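Glucose-6-phosphate 1-dehydrogenase (Kluyveromyces lactis, PDB 7E6I) catalyses the NADP(+)-dependent oxidation of D-glucose 6-phosphate to 6-phosphoglucono-1,5-lactone, the first and rate-limiting step of the oxidative pentose phosphate pathway. Local coordinates at residues I237-L247 with I333-L341. Residues are numbered along the deposited sequence; the frame is centred on the assembly and turned at random.
With BG6 (6-O-phosphono-beta-D-glucopyranose), chain B.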
ATOM      1  N   ILE A 237      -2.188 -10.857  10.591  1.00 28.59           N
ATOM      2  CA  ILE A 237      -1.565  -9.553  10.372  1.00 26.21           C
ATOM      3  C   ILE A 237      -0.520  -9.640   9.278  1.00 27.80           C
ATOM      4  O   ILE A 237      -0.296  -8.670   8.540  1.00 25.52           O
ATOM      5  CB  ILE A 237      -0.962  -9.006  11.685  1.00 28.35           C
ATOM      6  CG1 ILE A 237      -0.689  -7.510  11.572  1.00 27.91           C
ATOM      7  CG2 ILE A 237       0.325  -9.721  12.058  1.00 26.11           C
ATOM      8  CD1 ILE A 237      -1.924  -6.694  11.380  1.00 27.65           C
ATOM      9  N   ILE A 238       0.120 -10.801   9.142  1.00 27.92           N
ATOM     10  CA  ILE A 238       1.183 -10.947   8.166  1.00 28.62           C
ATOM     11  C   ILE A 238       0.620 -10.808   6.763  1.00 27.34           C
ATOM     12  O   ILE A 238       1.106 -10.004   5.964  1.00 29.73           O
ATOM     13  CB  ILE A 238       1.918 -12.281   8.373  1.00 29.88           C
ATOM     14  CG1 ILE A 238       2.513 -12.301   9.781  1.00 29.08           C
ATOM     15  CG2 ILE A 238       3.004 -12.451   7.334  1.00 29.56           C
ATOM     16  CD1 ILE A 238       3.107 -13.599  10.172  1.00 27.72           C
ATOM     17  N   ARG A 239      -0.436 -11.555   6.461  1.00 28.86           N
ATOM     18  CA  ARG A 239      -1.115 -11.399   5.179  1.00 29.39           C
ATOM     19  C   ARG A 239      -1.736 -10.025   5.037  1.00 27.63           C
ATOM     20  O   ARG A 239      -1.821  -9.496   3.926  1.00 26.90           O
ATOM     21  CB  ARG A 239      -2.221 -12.442   5.033  1.00 33.78           C
ATOM     22  CG  ARG A 239      -1.812 -13.717   4.382  1.00 36.07           C
ATOM     23  CD  ARG A 239      -3.025 -14.468   3.884  1.00 31.37           C
ATOM     24  NE  ARG A 239      -2.688 -15.871   3.711  1.00 32.66           N
ATOM     25  CZ  ARG A 239      -2.685 -16.753   4.700  1.00 37.24           C
ATOM     26  NH1 ARG A 239      -3.017 -16.365   5.927  1.00 37.96           N
ATOM     27  NH2 ARG A 239      -2.366 -18.021   4.464  1.00 38.47           N
ATOM     28  N   ASP A 240      -2.220  -9.450   6.136  1.00 26.18           N
ATOM     29  CA  ASP A 240      -3.027  -8.243   6.018  1.00 29.44           C
ATOM     30  C   ASP A 240      -2.197  -7.055   5.542  1.00 27.79           C
ATOM     31  O   ASP A 240      -2.654  -6.287   4.693  1.00 27.95           O
ATOM     32  CB  ASP A 240      -3.718  -7.919   7.344  1.00 30.24           C
ATOM     33  CG  ASP A 240      -4.851  -6.896   7.168  1.00 33.56           C
ATOM     34  OD1 ASP A 240      -5.551  -6.932   6.124  1.00 34.99           O
ATOM     35  OD2 ASP A 240      -5.037  -6.049   8.066  1.00 34.91           O
ATOM     36  N   VAL A 241      -0.987  -6.870   6.085  1.00 27.73           N
ATOM     37  CA  VAL A 241      -0.216  -5.658   5.799  1.00 27.20           C
ATOM     38  C   VAL A 241       1.267  -5.927   5.570  1.00 25.07           C
ATOM     39  O   VAL A 241       1.966  -5.088   4.999  1.00 24.50           O
ATOM     40  CB  VAL A 241      -0.371  -4.615   6.921  1.00 27.81           C
ATOM     41  CG1 VAL A 241      -1.856  -4.276   7.155  1.00 30.60           C
ATOM     42  CG2 VAL A 241       0.326  -5.087   8.207  1.00 26.20           C
ATOM     43  N   MET A 242       1.776  -7.068   6.023  1.00 25.51           N
ATOM     44  CA  MET A 242       3.220  -7.274   5.940  1.00 26.50           C
ATOM     45  C   MET A 242       3.645  -7.840   4.585  1.00 25.33           C
ATOM     46  O   MET A 242       4.591  -7.329   3.976  1.00 25.79           O
ATOM     47  CB  MET A 242       3.704  -8.177   7.080  1.00 22.90           C
ATOM     48  CG  MET A 242       3.168  -7.756   8.451  1.00 28.92           C
ATOM     49  SD  MET A 242       3.881  -8.641   9.872  1.00 31.48           S
ATOM     50  CE  MET A 242       5.631  -8.317   9.616  1.00 21.74           C
ATOM     51  N   GLN A 243       2.956  -8.885   4.107  1.00 26.00           N
ATOM     52  CA  GLN A 243       3.230  -9.448   2.785  1.00 27.38           C
ATOM     53  C   GLN A 243       3.078  -8.407   1.664  1.00 27.98           C
ATOM     54  O   GLN A 243       3.670  -8.562   0.592  1.00 25.80           O
ATOM     55  CB  GLN A 243       2.289 -10.639   2.543  1.00 28.89           C
ATOM     56  CG  GLN A 243       2.463 -11.398   1.213  1.00 29.17           C
ATOM     57  CD  GLN A 243       1.733 -10.740   0.040  1.00 30.43           C
ATOM     58  OE1 GLN A 243       0.793  -9.959   0.224  1.00 28.76           O
ATOM     59  NE2 GLN A 243       2.193 -11.032  -1.173  1.00 31.64           N
ATOM     60  N   ASN A 244       2.272  -7.362   1.870  1.00 27.67           N
ATOM     61  CA  ASN A 244       2.048  -6.391   0.807  1.00 26.26           C
ATOM     62  C   ASN A 244       2.593  -5.013   1.179  1.00 25.82           C
ATOM     63  O   ASN A 244       3.702  -4.673   0.763  1.00 26.39           O
ATOM     64  CB  ASN A 244       0.554  -6.308   0.460  1.00 30.16           C
ATOM     65  CG  ASN A 244      -0.330  -6.547   1.658  1.00 30.62           C
ATOM     66  OD1 ASN A 244      -0.606  -5.632   2.430  1.00 33.05           O
ATOM     67  ND2 ASN A 244      -0.786  -7.770   1.819  1.00 32.70           N
ATOM     68  N   HIS A 245       1.840  -4.215   1.947  1.00 23.03           N
ATOM     69  CA  HIS A 245       2.238  -2.833   2.230  1.00 24.66           C
ATOM     70  C   HIS A 245       3.668  -2.738   2.743  1.00 25.48           C
ATOM     71  O   HIS A 245       4.512  -2.045   2.159  1.00 23.27           O
ATOM     72  CB  HIS A 245       1.294  -2.206   3.255  1.00 26.94           C
ATOM     73  CG  HIS A 245      -0.144  -2.255   2.856  1.00 31.55           C
ATOM     74  ND1 HIS A 245      -0.558  -2.101   1.548  1.00 32.05           N
ATOM     75  CD2 HIS A 245      -1.264  -2.455   3.587  1.00 29.58           C
ATOM     76  CE1 HIS A 245      -1.874  -2.188   1.496  1.00 31.03           C
ATOM     77  NE2 HIS A 245      -2.327  -2.408   2.718  1.00 32.29           N
ATOM     78  N   LEU A 246       3.958  -3.412   3.862  1.00 23.83           N
ATOM     79  CA  LEU A 246       5.274  -3.254   4.476  1.00 22.53           C
ATOM     80  C   LEU A 246       6.379  -3.797   3.572  1.00 22.32           C
ATOM     81  O   LEU A 246       7.465  -3.207   3.488  1.00 20.33           O
ATOM     82  CB  LEU A 246       5.287  -3.934   5.848  1.00 23.55           C
ATOM     83  CG  LEU A 246       4.350  -3.332   6.921  1.00 24.88           C
ATOM     84  CD1 LEU A 246       4.843  -3.632   8.330  1.00 23.01           C
ATOM     85  CD2 LEU A 246       4.181  -1.808   6.720  1.00 23.56           C
ATOM     86  N   LEU A 247       6.129  -4.918   2.889  1.00 19.95           N
ATOM     87  CA  LEU A 247       7.134  -5.442   1.971  1.00 22.01           C
ATOM     88  C   LEU A 247       7.408  -4.454   0.845  1.00 21.16           C
ATOM     89  O   LEU A 247       8.561  -4.271   0.436  1.00 17.31           O
ATOM     90  CB  LEU A 247       6.694  -6.789   1.406  1.00 22.40           C
ATOM     91  CG  LEU A 247       7.743  -7.480   0.527  1.00 23.34           C
ATOM     92  CD1 LEU A 247       9.065  -7.616   1.293  1.00 23.13           C
ATOM     93  CD2 LEU A 247       7.254  -8.846   0.044  1.00 21.93           C
ATOM     94  N   ILE A 333      17.282  -7.124   9.140  1.00 24.02           N
ATOM     95  CA  ILE A 333      16.104  -6.339   8.796  1.00 24.89           C
ATOM     96  C   ILE A 333      14.913  -6.874   9.581  1.00 26.73           C
ATOM     97  O   ILE A 333      14.713  -8.091   9.660  1.00 27.48           O
ATOM     98  CB  ILE A 333      15.848  -6.398   7.287  1.00 25.74           C
ATOM     99  CG1 ILE A 333      16.992  -5.719   6.553  1.00 24.36           C
ATOM    100  CG2 ILE A 333      14.501  -5.800   6.922  1.00 23.58           C
ATOM    101  CD1 ILE A 333      17.058  -6.127   5.108  1.00 25.40           C
ATOM    102  N   VAL A 334      14.125  -5.983  10.175  1.00 25.39           N
ATOM    103  CA  VAL A 334      12.925  -6.391  10.891  1.00 23.63           C
ATOM    104  C   VAL A 334      11.720  -5.663  10.309  1.00 22.61           C
ATOM    105  O   VAL A 334      11.743  -4.436  10.127  1.00 22.25           O
ATOM    106  CB  VAL A 334      13.039  -6.128  12.402  1.00 23.63           C
ATOM    107  CG1 VAL A 334      11.691  -6.408  13.089  1.00 23.69           C
ATOM    108  CG2 VAL A 334      14.124  -6.987  13.014  1.00 24.29           C
ATOM    109  N   MET A 335      10.667  -6.417  10.022  1.00 23.11           N
ATOM    110  CA  MET A 335       9.345  -5.856   9.777  1.00 22.14           C
ATOM    111  C   MET A 335       8.471  -6.242  10.955  1.00 24.15           C
ATOM    112  O   MET A 335       8.465  -7.406  11.366  1.00 26.89           O
ATOM    113  CB  MET A 335       8.742  -6.383   8.479  1.00 19.39           C
ATOM    114  CG  MET A 335       9.207  -5.644   7.228  1.00 29.31           C
ATOM    115  SD  MET A 335       8.386  -6.257   5.723  1.00 44.47           S
ATOM    116  CE  MET A 335       7.186  -7.361   6.456  1.00 20.82           C
ATOM    117  N   ARG A 336       7.748  -5.278  11.506  1.00 23.55           N
ATOM    118  CA  ARG A 336       6.898  -5.573  12.648  1.00 26.29           C
ATOM    119  C   ARG A 336       5.589  -4.809  12.514  1.00 23.56           C
ATOM    120  O   ARG A 336       5.587  -3.611  12.217  1.00 25.01           O
ATOM    121  CB  ARG A 336       7.609  -5.255  13.976  1.00 23.46           C
ATOM    122  CG  ARG A 336       8.089  -3.815  14.182  1.00 22.94           C
ATOM    123  CD  ARG A 336       8.981  -3.778  15.433  1.00 24.94           C
ATOM    124  NE  ARG A 336       9.780  -2.563  15.626  1.00 24.67           N
ATOM    125  CZ  ARG A 336       9.357  -1.498  16.304  1.00 29.07           C
ATOM    126  NH1 ARG A 336       8.143  -1.507  16.830  1.00 29.94           N
ATOM    127  NH2 ARG A 336      10.139  -0.432  16.470  1.00 29.61           N
ATOM    128  N   ALA A 337       4.483  -5.516  12.705  1.00 24.64           N
ATOM    129  CA  ALA A 337       3.146  -4.970  12.525  1.00 26.21           C
ATOM    130  C   ALA A 337       2.230  -5.503  13.622  1.00 31.40           C
ATOM    131  O   ALA A 337       2.290  -6.691  13.960  1.00 26.89           O
ATOM    132  CB  ALA A 337       2.572  -5.342  11.158  1.00 21.35           C
ATOM    133  N   GLY A 338       1.378  -4.627  14.164  1.00 27.10           N
ATOM    134  CA  GLY A 338       0.430  -5.040  15.180  1.00 27.30           C
ATOM    135  C   GLY A 338      -0.825  -4.197  15.176  1.00 30.10           C
ATOM    136  O   GLY A 338      -0.801  -3.001  14.863  1.00 28.25           O
ATOM    137  N   LYS A 339      -1.935  -4.840  15.520  1.00 30.73           N
ATOM    138  CA  LYS A 339      -3.184  -4.175  15.843  1.00 32.55           C
ATOM    139  C   LYS A 339      -3.340  -4.149  17.355  1.00 32.37           C
ATOM    140  O   LYS A 339      -2.709  -4.925  18.076  1.00 33.89           O
ATOM    141  CB  LYS A 339      -4.370  -4.898  15.193  1.00 34.27           C
ATOM    142  CG  LYS A 339      -4.749  -4.348  13.807  1.00 36.27           C
ATOM    143  CD  LYS A 339      -5.003  -5.453  12.782  1.00 34.17           C
ATOM    144  CE  LYS A 339      -6.121  -5.106  11.802  1.00 34.29           C
ATOM    145  NZ  LYS A 339      -5.905  -3.871  11.004  1.00 34.11           N
ATOM    146  N   ALA A 340      -4.173  -3.223  17.833  1.00 34.17           N
ATOM    147  CA  ALA A 340      -4.520  -3.122  19.258  1.00 38.39           C
ATOM    148  C   ALA A 340      -3.294  -2.808  20.113  1.00 39.03           C
ATOM    149  O   ALA A 340      -3.117  -3.349  21.207  1.00 39.61           O
ATOM    150  CB  ALA A 340      -5.224  -4.392  19.756  1.00 36.22           C
ATOM    151  N   LEU A 341      -2.435  -1.942  19.606  1.00 38.39           N
ATOM    152  CA  LEU A 341      -1.318  -1.415  20.366  1.00 39.02           C
ATOM    153  C   LEU A 341      -1.692  -0.017  20.875  1.00 41.13           C
ATOM    154  O   LEU A 341      -2.862   0.385  20.820  1.00 39.59           O
ATOM    155  CB  LEU A 341      -0.059  -1.417  19.489  1.00 38.70           C
ATOM    156  CG  LEU A 341       0.301  -2.769  18.862  1.00 38.16           C
ATOM    157  CD1 LEU A 341       1.307  -2.606  17.716  1.00 32.86           C
ATOM    158  CD2 LEU A 341       0.834  -3.739  19.917  1.00 36.95           C
TER
HETATM  159  C1  BG6 B 501      -5.503  -2.659   4.710  1.00 39.80           C
HETATM  160  C2  BG6 B 501      -5.609  -3.682   5.841  1.00 38.13           C
HETATM  161  O1  BG6 B 501      -4.873  -3.144   3.592  1.00 37.90           O
HETATM  162  O5  BG6 B 501      -4.702  -1.484   5.188  1.00 41.80           O
HETATM  163  C3  BG6 B 501      -6.193  -3.078   7.070  1.00 36.83           C
HETATM  164  O2  BG6 B 501      -6.390  -4.818   5.446  1.00 35.89           O
HETATM  165  C4  BG6 B 501      -5.377  -1.920   7.544  1.00 39.08           C
HETATM  166  O3  BG6 B 501      -6.227  -4.055   8.144  1.00 36.64           O
HETATM  167  C5  BG6 B 501      -5.227  -0.880   6.433  1.00 41.46           C
HETATM  168  O4  BG6 B 501      -6.013  -1.354   8.697  1.00 41.67           O
HETATM  169  C6  BG6 B 501      -4.273   0.229   6.785  1.00 43.35           C
HETATM  170  O6  BG6 B 501      -4.210   1.112   5.679  1.00 45.33           O
HETATM  171  P   BG6 B 501      -3.956   2.724   5.983  1.00 49.16           P
HETATM  172  O1P BG6 B 501      -2.705   2.692   6.840  1.00 40.50           O
HETATM  173  O2P BG6 B 501      -5.154   3.274   6.711  1.00 42.76           O
HETATM  174  O3P BG6 B 501      -3.758   3.548   4.712  1.00 36.04           O
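The Asp240 carboxylate and Lys339 NZ, from opposite segments, meet at the glucose 6-phosphate, which lies at the edge of the His245 ring, with C1 in the ring plane and O1 2.8 Å from NE2. That bond is nearly straight (165°), and either atom could be its donor. Asn244 OD1 sits over the centre of one ring face, 3.4 Å above the plane, while Tyr184 stacks on the imidazole and ND1 is hydrogen-bonded to Asp182 OD1. The carboxylate receives two hydroxyls, O2 on OD1 and O3 on OD2, at separations too short to be taken literally. Lys339 NZ reaches the same hydroxyl, 2.9 Å from O3 of the sugar; its salt bridge to Asp240 OD2 is long, and Glu221 is its stronger charged partner. On the way, Lys339 CD passes at a slant over Ile237 CD1 at 3.6 Å.

Beneath this polar layer the helix packs on strand 333-338 of the mixed sheet, the axes 8.6 Å apart at 135°, with no hydrogen bond between the segments. Ala337 CB is the common point, touched by Val241 CG2, Met242 CG (3.7 Å) and Leu246 CD1. Beside it the Met242 and Met335 chains run alongside one another, heading opposite ways, Met335 CE meeting Met242 CB at 3.6 Å. Met242 is bent at chi3 (56°), which lays its CE against Met335 O.

The helix widens into a pi-type turn at 238-246 and kinks at Asn244 and His245, whose backbone N atoms make no bond to the turn before. With NE2 beside the anomeric hydroxyl, His245, the proton acceptor by similarity, is placed as expected for a base that takes the O1 proton as hydride leaves C1, while Lys339, and probably Asp240, hold O3.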